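Local coordinates for protein FimX (Pseudomonas aeruginosa PAO1, PDB 3HV8) that carries an EAL domain, a TIM-barrel-like alpha/beta fold, which holds a bound C2E molecule in its pocket, at residues A[90-95]-A[130-135]; A[150-155]-A[185-190]; A[213-218]-A[237-242]. All coordinates share one frame; numbering follows the deposited sequence.

Contact 1 (A[90-95]-A[130-135]); sequences NSIKLL and KAARLP
Ile92 and Ala132 press together more closely than carbon atoms usually do: Ile92 CG2 lies 3.4 Å from Ala132 CB. The beta-branched residue reaches its neighbour through this short methyl branch. With CG1 beside the backbone N (chi1 -75°), CG2 is left to face the end of helix 121-132, where the single methyl of alanine lets the chain come close. Leu134 packs beside it, its CD1 3.9 Å from the backbone O of Ile92 and its CD2 4.2 Å from Ile92 CG1. Segment 90-95 lies on helix 80-96, and segment 130-135 covers the end of helix 121-132 and the turn after it, both on the outside of the EAL barrel; helix 121-132 belongs to the beta-alpha-beta crossover linking the parallel strands 105-110 and 139-144. Leu139 of the second strand is touched by Ile92, Leu95 and Leu134 alike, so leucines and Ile92 make up most of the inner side. Packing slackens towards Leu95, whose CD2 comes no nearer than 4.5 Å to Leu134 CD2. On the solvent side, Lys93 turns away to a salt bridge with Glu97, while Arg133, with the positive phi of a Schellman motif, ends the helix and sends its long charged chain outward.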
loop_
_atom_site.group_PDB
_atom_site.type_symbol
_atom_site.label_atom_id
_atom_site.label_comp_id
_atom_site.label_asym_id
_atom_site.label_seq_id
_atom_site.Cartn_x
_atom_site.Cartn_y
_atom_site.Cartn_z
ATOM N N ASN A 90 -10.991 2.492 9.849
ATOM C CA ASN A 90 -12.053 2.258 8.891
ATOM C C ASN A 90 -11.791 1.075 7.977
ATOM O O ASN A 90 -12.709 0.366 7.586
ATOM C CB ASN A 90 -12.364 3.537 8.129
ATOM C CG ASN A 90 -13.156 4.493 8.969
ATOM O OD1 ASN A 90 -12.619 5.463 9.527
ATOM N ND2 ASN A 90 -14.427 4.179 9.147
ATOM N N SER A 91 -10.527 0.837 7.668
ATOM C CA SER A 91 -10.181 -0.339 6.884
ATOM C C SER A 91 -10.540 -1.590 7.664
ATOM O O SER A 91 -11.142 -2.522 7.110
ATOM C CB SER A 91 -8.691 -0.335 6.559
ATOM O OG SER A 91 -8.424 0.692 5.620
ATOM N N ILE A 92 -10.182 -1.612 8.947
ATOM C CA ILE A 92 -10.477 -2.746 9.825
ATOM C C ILE A 92 -11.979 -3.004 9.856
ATOM O O ILE A 92 -12.427 -4.148 9.770
ATOM C CB ILE A 92 -9.974 -2.483 11.268
ATOM C CG1 ILE A 92 -8.456 -2.636 11.333
ATOM C CG2 ILE A 92 -10.675 -3.425 12.259
ATOM C CD1 ILE A 92 -7.825 -2.117 12.604
ATOM N N LYS A 93 -12.754 -1.934 9.961
ATOM C CA LYS A 93 -14.210 -2.039 10.000
ATOM C C LYS A 93 -14.815 -2.566 8.693
ATOM O O LYS A 93 -15.511 -3.583 8.699
ATOM C CB LYS A 93 -14.826 -0.690 10.351
ATOM C CG LYS A 93 -16.328 -0.740 10.572
ATOM C CD LYS A 93 -16.859 0.597 11.047
ATOM C CE LYS A 93 -18.371 0.548 11.213
ATOM N NZ LYS A 93 -19.034 0.032 9.984
ATOM N N LEU A 94 -14.560 -1.866 7.584
ATOM C CA LEU A 94 -15.106 -2.237 6.275
ATOM C C LEU A 94 -14.687 -3.645 5.907
ATOM O O LEU A 94 -15.420 -4.375 5.226
ATOM C CB LEU A 94 -14.636 -1.269 5.183
ATOM C CG LEU A 94 -15.494 -0.024 4.960
ATOM C CD1 LEU A 94 -14.743 0.988 4.110
ATOM C CD2 LEU A 94 -16.821 -0.402 4.314
ATOM N N LEU A 95 -13.494 -4.021 6.351
ATOM C CA LEU A 95 -12.980 -5.352 6.102
ATOM C C LEU A 95 -13.871 -6.332 6.835
ATOM O O LEU A 95 -14.469 -7.212 6.221
ATOM C CB LEU A 95 -11.531 -5.474 6.583
ATOM C CG LEU A 95 -10.665 -6.613 6.034
ATOM C CD1 LEU A 95 -10.944 -6.878 4.558
ATOM C CD2 LEU A 95 -9.191 -6.309 6.256
ATOM N N LYS A 130 -8.036 -6.516 17.965
ATOM C CA LYS A 130 -8.802 -7.335 18.910
ATOM C C LYS A 130 -10.258 -6.881 19.023
ATOM O O LYS A 130 -11.170 -7.705 19.035
ATOM C CB LYS A 130 -8.133 -7.347 20.286
ATOM C CG LYS A 130 -6.754 -7.995 20.308
ATOM C CD LYS A 130 -6.580 -8.867 21.547
ATOM C CE LYS A 130 -5.228 -9.577 21.572
ATOM N NZ LYS A 130 -4.217 -8.841 22.384
ATOM N N ALA A 131 -10.474 -5.572 19.093
ATOM C CA ALA A 131 -11.826 -5.028 19.209
ATOM C C ALA A 131 -12.756 -5.400 18.049
ATOM O O ALA A 131 -13.970 -5.512 18.230
ATOM C CB ALA A 131 -11.773 -3.512 19.386
ATOM N N ALA A 132 -12.194 -5.576 16.856
ATOM C CA ALA A 132 -12.996 -5.922 15.690
ATOM C C ALA A 132 -12.970 -7.430 15.471
ATOM O O ALA A 132 -13.686 -7.954 14.615
ATOM C CB ALA A 132 -12.479 -5.201 14.455
ATOM N N ARG A 133 -12.132 -8.115 16.239
ATOM C CA ARG A 133 -12.027 -9.558 16.106
ATOM C C ARG A 133 -11.661 -9.851 14.658
ATOM O O ARG A 133 -12.409 -10.499 13.918
ATOM C CB ARG A 133 -13.356 -10.206 16.489
ATOM C CG ARG A 133 -13.932 -9.643 17.779
ATOM C CD ARG A 133 -13.504 -10.456 18.980
ATOM N NE ARG A 133 -14.594 -11.320 19.417
ATOM C CZ ARG A 133 -14.433 -12.505 19.996
ATOM N NH1 ARG A 133 -13.214 -12.988 20.204
ATOM N NH2 ARG A 133 -15.497 -13.210 20.359
ATOM N N LEU A 134 -10.505 -9.327 14.262
ATOM C CA LEU A 134 -10.014 -9.474 12.904
ATOM C C LEU A 134 -9.137 -10.713 12.797
ATOM O O LEU A 134 -8.266 -10.950 13.638
ATOM C CB LEU A 134 -9.230 -8.230 12.476
ATOM C CG LEU A 134 -9.251 -7.930 10.977
ATOM C CD1 LEU A 134 -10.646 -7.563 10.568
ATOM C CD2 LEU A 134 -8.286 -6.811 10.601
ATOM N N PRO A 135 -9.378 -11.519 11.759
ATOM C CA PRO A 135 -8.593 -12.721 11.470
ATOM C C PRO A 135 -7.148 -12.370 11.161
ATOM O O PRO A 135 -6.889 -11.247 10.724
ATOM C CB PRO A 135 -9.262 -13.273 10.212
ATOM C CG PRO A 135 -10.646 -12.709 10.228
ATOM C CD PRO A 135 -10.509 -11.352 10.832
#

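Contact 2 (A[150-155]-A[185-190]); sequences SYLKQA and KHLTVQ
Leu152 lays one methyl over the imidazole of His186. Its CD2 stands 3.9 Å from the ring centroid and 15° off the ring normal, a CH-pi contact over the face, with the methyl displaced towards the rim and closest to His186 CD2. Two torsions bring this about. In Leu152, CG extends anti to the backbone N (chi1 -173°), carrying the branched tip across to a partner that CB alone does not face; in His186, CG sits beside the backbone N (chi1 -59°), anti to the carbonyl carbon, which lets the ring present a face to Leu152. The other branch, Leu152 CD1, touches both His186 CB (4.0 Å) and Leu187 CD2 (4.1 Å).

Leu187, its CG likewise beside the backbone N, reaches back with the same methyl, CD2, to the first helical turn, 3.6 Å from Ala155 CB and 3.5 Å from the Ala155 carbonyl carbon; alanine's small side chain leaves room for that approach. Tyr151 is the N-cap residue of helix 152-164, so the contact holds the start of that helix against the loop leading into strand 191-194 of the barrel. Thr159 OG1 ties the two together, bonding both Ala155 O and Thr188 N. With no hydrogen bond directly across these segments, their fit rests on dispersion, and because the pi face of the imidazole accepts a methyl, the contact needs no particular protonation or hydrogen-bond partner there.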
loop_
_atom_site.group_PDB
_atom_site.type_symbol
_atom_site.label_atom_id
_atom_site.label_comp_id
_atom_site.label_asym_id
_atom_site.label_seq_id
_atom_site.Cartn_x
_atom_site.Cartn_y
_atom_site.Cartn_z
ATOM N N SER A 150 14.780 5.905 4.703
ATOM C CA SER A 150 15.024 7.074 5.547
ATOM C C SER A 150 14.908 6.769 7.027
ATOM O O SER A 150 15.580 7.393 7.856
ATOM C CB SER A 150 13.995 8.171 5.241
ATOM O OG SER A 150 14.133 8.697 3.936
ATOM N N TYR A 151 14.014 5.852 7.373
ATOM C CA TYR A 151 13.693 5.551 8.765
ATOM C C TYR A 151 13.886 4.060 9.002
ATOM O O TYR A 151 12.991 3.373 9.493
ATOM C CB TYR A 151 12.239 5.960 9.073
ATOM C CG TYR A 151 11.977 7.411 8.750
ATOM C CD1 TYR A 151 12.401 8.418 9.611
ATOM C CD2 TYR A 151 11.347 7.776 7.564
ATOM C CE1 TYR A 151 12.177 9.751 9.302
ATOM C CE2 TYR A 151 11.121 9.113 7.248
ATOM C CZ TYR A 151 11.551 10.089 8.122
ATOM O OH TYR A 151 11.351 11.412 7.789
ATOM N N LEU A 152 15.059 3.568 8.627
ATOM C CA LEU A 152 15.301 2.128 8.594
ATOM C C LEU A 152 15.124 1.466 9.955
ATOM O O LEU A 152 14.460 0.443 10.063
ATOM C CB LEU A 152 16.686 1.851 8.032
ATOM C CG LEU A 152 17.008 0.384 7.786
ATOM C CD1 LEU A 152 16.180 -0.149 6.633
ATOM C CD2 LEU A 152 18.496 0.226 7.498
ATOM N N LYS A 153 15.701 2.044 11.003
ATOM C CA LYS A 153 15.550 1.453 12.332
ATOM C C LYS A 153 14.086 1.390 12.762
ATOM O O LYS A 153 13.616 0.369 13.271
ATOM C CB LYS A 153 16.404 2.194 13.366
ATOM C CG LYS A 153 17.886 1.857 13.239
ATOM C CD LYS A 153 18.725 2.419 14.380
ATOM C CE LYS A 153 20.212 2.323 14.041
ATOM N NZ LYS A 153 21.092 2.515 15.232
ATOM N N GLN A 154 13.333 2.459 12.508
ATOM C CA GLN A 154 11.923 2.468 12.872
ATOM C C GLN A 154 11.085 1.508 12.032
ATOM O O GLN A 154 10.159 0.880 12.536
ATOM C CB GLN A 154 11.363 3.877 12.756
ATOM C CG GLN A 154 12.075 4.843 13.662
ATOM C CD GLN A 154 13.129 5.664 12.933
ATOM O OE1 GLN A 154 13.944 5.144 12.156
ATOM N NE2 GLN A 154 13.113 6.965 13.183
ATOM N N ALA A 155 11.439 1.377 10.756
ATOM C CA ALA A 155 10.727 0.458 9.882
ATOM C C ALA A 155 11.015 -0.995 10.278
ATOM O O ALA A 155 10.121 -1.860 10.227
ATOM C CB ALA A 155 11.109 0.713 8.421
ATOM N N LYS A 185 17.284 -6.574 3.889
ATOM C CA LYS A 185 18.079 -7.296 4.896
ATOM C C LYS A 185 17.624 -6.972 6.321
ATOM O O LYS A 185 18.000 -7.654 7.288
ATOM C CB LYS A 185 19.561 -6.950 4.762
ATOM C CG LYS A 185 20.200 -7.270 3.421
ATOM C CD LYS A 185 21.515 -6.505 3.287
ATOM C CE LYS A 185 22.254 -6.843 2.004
ATOM N NZ LYS A 185 23.600 -6.200 1.973
ATOM N N HIS A 186 16.805 -5.933 6.452
ATOM C CA HIS A 186 16.516 -5.363 7.764
ATOM C C HIS A 186 15.057 -5.440 8.144
ATOM O O HIS A 186 14.726 -5.353 9.319
ATOM C CB HIS A 186 16.940 -3.896 7.791
ATOM C CG HIS A 186 18.391 -3.691 7.504
ATOM N ND1 HIS A 186 19.360 -3.831 8.475
ATOM C CD2 HIS A 186 19.042 -3.359 6.366
ATOM C CE1 HIS A 186 20.546 -3.596 7.943
ATOM N NE2 HIS A 186 20.381 -3.312 6.664
ATOM N N LEU A 187 14.188 -5.598 7.148
ATOM C CA LEU A 187 12.754 -5.436 7.334
ATOM C C LEU A 187 12.030 -6.766 7.240
ATOM O O LEU A 187 12.547 -7.719 6.655
ATOM C CB LEU A 187 12.202 -4.470 6.289
ATOM C CG LEU A 187 12.935 -3.126 6.245
ATOM C CD1 LEU A 187 12.442 -2.247 5.104
ATOM C CD2 LEU A 187 12.832 -2.388 7.587
ATOM N N THR A 188 10.834 -6.829 7.812
ATOM C CA THR A 188 9.988 -8.011 7.770
ATOM C C THR A 188 8.859 -7.686 6.795
ATOM O O THR A 188 7.878 -7.024 7.143
ATOM C CB THR A 188 9.436 -8.336 9.159
ATOM O OG1 THR A 188 10.537 -8.426 10.084
ATOM C CG2 THR A 188 8.667 -9.624 9.173
ATOM N N VAL A 189 9.033 -8.091 5.544
ATOM C CA VAL A 189 8.045 -7.781 4.521
ATOM C C VAL A 189 7.860 -8.985 3.616
ATOM O O VAL A 189 8.801 -9.744 3.356
ATOM C CB VAL A 189 8.429 -6.535 3.693
ATOM C CG1 VAL A 189 8.512 -5.289 4.574
ATOM C CG2 VAL A 189 9.739 -6.761 2.966
ATOM N N GLN A 190 6.637 -9.167 3.148
ATOM C CA GLN A 190 6.316 -10.309 2.307
ATOM C C GLN A 190 6.072 -9.887 0.863
ATOM O O GLN A 190 6.263 -10.695 -0.052
ATOM C CB GLN A 190 5.093 -11.043 2.845
ATOM C CG GLN A 190 5.290 -11.653 4.241
ATOM C CD GLN A 190 5.050 -10.655 5.342
ATOM O OE1 GLN A 190 4.439 -9.610 5.126
ATOM N NE2 GLN A 190 5.547 -10.958 6.534
#

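Contact 3 (A[213-218]-A[237-242]); sequences GLIAEL and ATLWQA
Ile215 of helix 205-220 points toward helix 233-242, where it meets Ala242 and, more loosely, Leu239, joining two consecutive outer helices of the barrel. Helix 205-220 is the crossover of one beta-alpha-beta unit, from strand 191-194 to its parallel neighbour 224-227; helix 233-242 then makes the next crossover, to strand 246-247. The backbones approach most closely where the CA atoms of Ile215 and Ala242 are 7.2 Å apart, a spacing that suits a residue with only one methyl group.

From the helix outward, Ile215 CB already lies 4.2 Å from the carbonyl O of Ala242. There the chain forks. CG1 takes the place beside the backbone N (chi1 -66°) and acts as the stem of the longer branch, continuing extended through chi2 171° so that CD1 reaches helix 233-242. CD1 is the atom that meets both side chains there: Ala242 CB at 3.9 Å and, more loosely, Leu239 CD2 at 4.3 Å. A beta-branched chain suits this position because its two arms can meet the methyl and the carbonyl of Ala242 separately, with CD1 also reaching Leu239.

Leu239 approaches with the tip of its chain, and the same side chain also rests on Leu211 of the facing helix and on Val227 of strand 224-227, while Ile215 touches Ser225 there. Leucine is thus long enough to bridge helix and sheet. The shorter arm of the fork, Ile215 CG2, turns to the backbone instead and stops 3.5 Å from Ala242 O.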
loop_
_atom_site.group_PDB
_atom_site.type_symbol
_atom_site.label_atom_id
_atom_site.label_comp_id
_atom_site.label_asym_id
_atom_site.label_seq_id
_atom_site.Cartn_x
_atom_site.Cartn_y
_atom_site.Cartn_z
ATOM N N GLY A 213 14.791 -8.632 -14.705
ATOM C CA GLY A 213 15.832 -8.850 -13.707
ATOM C C GLY A 213 15.409 -8.472 -12.296
ATOM O O GLY A 213 15.766 -9.128 -11.316
ATOM N N LEU A 214 14.642 -7.395 -12.195
ATOM C CA LEU A 214 14.163 -6.917 -10.905
ATOM C C LEU A 214 13.221 -7.943 -10.285
ATOM O O LEU A 214 13.382 -8.333 -9.119
ATOM C CB LEU A 214 13.450 -5.589 -11.107
ATOM C CG LEU A 214 12.948 -4.867 -9.876
ATOM C CD1 LEU A 214 14.116 -4.585 -8.950
ATOM C CD2 LEU A 214 12.272 -3.569 -10.289
ATOM N N ILE A 215 12.235 -8.370 -11.062
ATOM C CA ILE A 215 11.312 -9.415 -10.645
ATOM C C ILE A 215 12.058 -10.690 -10.258
ATOM O O ILE A 215 11.776 -11.288 -9.216
ATOM C CB ILE A 215 10.253 -9.676 -11.747
ATOM C CG1 ILE A 215 9.357 -8.440 -11.897
ATOM C CG2 ILE A 215 9.450 -10.934 -11.446
ATOM C CD1 ILE A 215 8.416 -8.483 -13.095
ATOM N N ALA A 216 13.038 -11.090 -11.067
ATOM C CA ALA A 216 13.749 -12.324 -10.787
ATOM C C ALA A 216 14.488 -12.259 -9.457
ATOM O O ALA A 216 14.493 -13.224 -8.686
ATOM C CB ALA A 216 14.714 -12.642 -11.913
ATOM N N GLU A 217 15.094 -11.112 -9.171
ATOM C CA GLU A 217 15.837 -10.976 -7.932
ATOM C C GLU A 217 14.933 -10.921 -6.697
ATOM O O GLU A 217 15.278 -11.465 -5.648
ATOM C CB GLU A 217 16.788 -9.779 -7.972
ATOM C CG GLU A 217 17.654 -9.695 -6.714
ATOM C CD GLU A 217 18.452 -10.969 -6.466
ATOM O OE1 GLU A 217 18.829 -11.630 -7.458
ATOM O OE2 GLU A 217 18.703 -11.313 -5.287
ATOM N N LEU A 218 13.772 -10.279 -6.825
ATOM C CA LEU A 218 12.788 -10.311 -5.744
ATOM C C LEU A 218 12.371 -11.744 -5.422
ATOM O O LEU A 218 12.282 -12.134 -4.256
ATOM C CB LEU A 218 11.559 -9.504 -6.121
ATOM C CG LEU A 218 11.773 -7.999 -6.100
ATOM C CD1 LEU A 218 10.596 -7.288 -6.768
ATOM C CD2 LEU A 218 11.984 -7.534 -4.665
ATOM N N ALA A 237 0.594 -8.692 -20.477
ATOM C CA ALA A 237 1.226 -9.905 -20.996
ATOM C C ALA A 237 2.725 -10.000 -20.719
ATOM O O ALA A 237 3.235 -11.083 -20.416
ATOM C CB ALA A 237 0.951 -10.027 -22.494
ATOM N N THR A 238 3.429 -8.873 -20.819
ATOM C CA THR A 238 4.856 -8.829 -20.530
ATOM C C THR A 238 5.126 -9.201 -19.077
ATOM O O THR A 238 6.056 -9.952 -18.776
ATOM C CB THR A 238 5.452 -7.431 -20.798
ATOM O OG1 THR A 238 5.307 -7.105 -22.187
ATOM C CG2 THR A 238 6.928 -7.386 -20.419
ATOM N N LEU A 239 4.296 -8.666 -18.185
ATOM C CA LEU A 239 4.456 -8.897 -16.755
ATOM C C LEU A 239 4.162 -10.339 -16.418
ATOM O O LEU A 239 4.830 -10.954 -15.594
ATOM C CB LEU A 239 3.528 -7.987 -15.958
ATOM C CG LEU A 239 3.993 -6.542 -15.958
ATOM C CD1 LEU A 239 2.917 -5.597 -15.421
ATOM C CD2 LEU A 239 5.307 -6.426 -15.188
ATOM N N TRP A 240 3.155 -10.897 -17.081
ATOM C CA TRP A 240 2.798 -12.288 -16.872
ATOM C C TRP A 240 3.948 -13.207 -17.299
ATOM O O TRP A 240 4.270 -14.177 -16.606
ATOM C CB TRP A 240 1.504 -12.611 -17.634
ATOM C CG TRP A 240 0.737 -13.778 -17.083
ATOM C CD1 TRP A 240 -0.378 -13.729 -16.299
ATOM C CD2 TRP A 240 1.026 -15.165 -17.286
ATOM N NE1 TRP A 240 -0.803 -15.002 -16.000
ATOM C CE2 TRP A 240 0.043 -15.902 -16.592
ATOM C CE3 TRP A 240 2.011 -15.855 -17.995
ATOM C CZ2 TRP A 240 0.022 -17.293 -16.583
ATOM C CZ3 TRP A 240 1.992 -17.238 -17.981
ATOM C CH2 TRP A 240 1.005 -17.942 -17.278
ATOM N N GLN A 241 4.587 -12.891 -18.425
ATOM C CA GLN A 241 5.717 -13.681 -18.896
ATOM C C GLN A 241 6.978 -13.451 -18.067
ATOM O O GLN A 241 7.813 -14.346 -17.936
ATOM C CB GLN A 241 5.974 -13.399 -20.374
ATOM C CG GLN A 241 4.772 -13.734 -21.225
ATOM C CD GLN A 241 4.434 -15.219 -21.214
ATOM O OE1 GLN A 241 3.264 -15.602 -21.269
ATOM N NE2 GLN A 241 5.457 -16.060 -21.156
ATOM N N ALA A 242 7.100 -12.253 -17.495
ATOM C CA ALA A 242 8.233 -11.930 -16.630
ATOM C C ALA A 242 8.105 -12.595 -15.254
ATOM O O ALA A 242 9.063 -12.627 -14.478
ATOM C CB ALA A 242 8.394 -10.423 -16.497
#

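Contacts 1 and 3 are alike in kind: each packs outer helices of the barrel, or the turn closing one, through aliphatic side chains, with an isoleucine set against an alanine. They lie on opposite sides of the chain's centre, their own centres 34 Å apart. Contact 3 is the more buried and involves two helical segments, whereas contact 1 is partly buried and uses the turn after a helix. Contact 2 differs in pairing a helix start with a loop and in using the face of an imidazole, on a partly exposed residue. No element is shared among the three, although contacts 2 and 3 come within about 7 Å at their nearest atoms. None is held by hydrogen bonds across its segments.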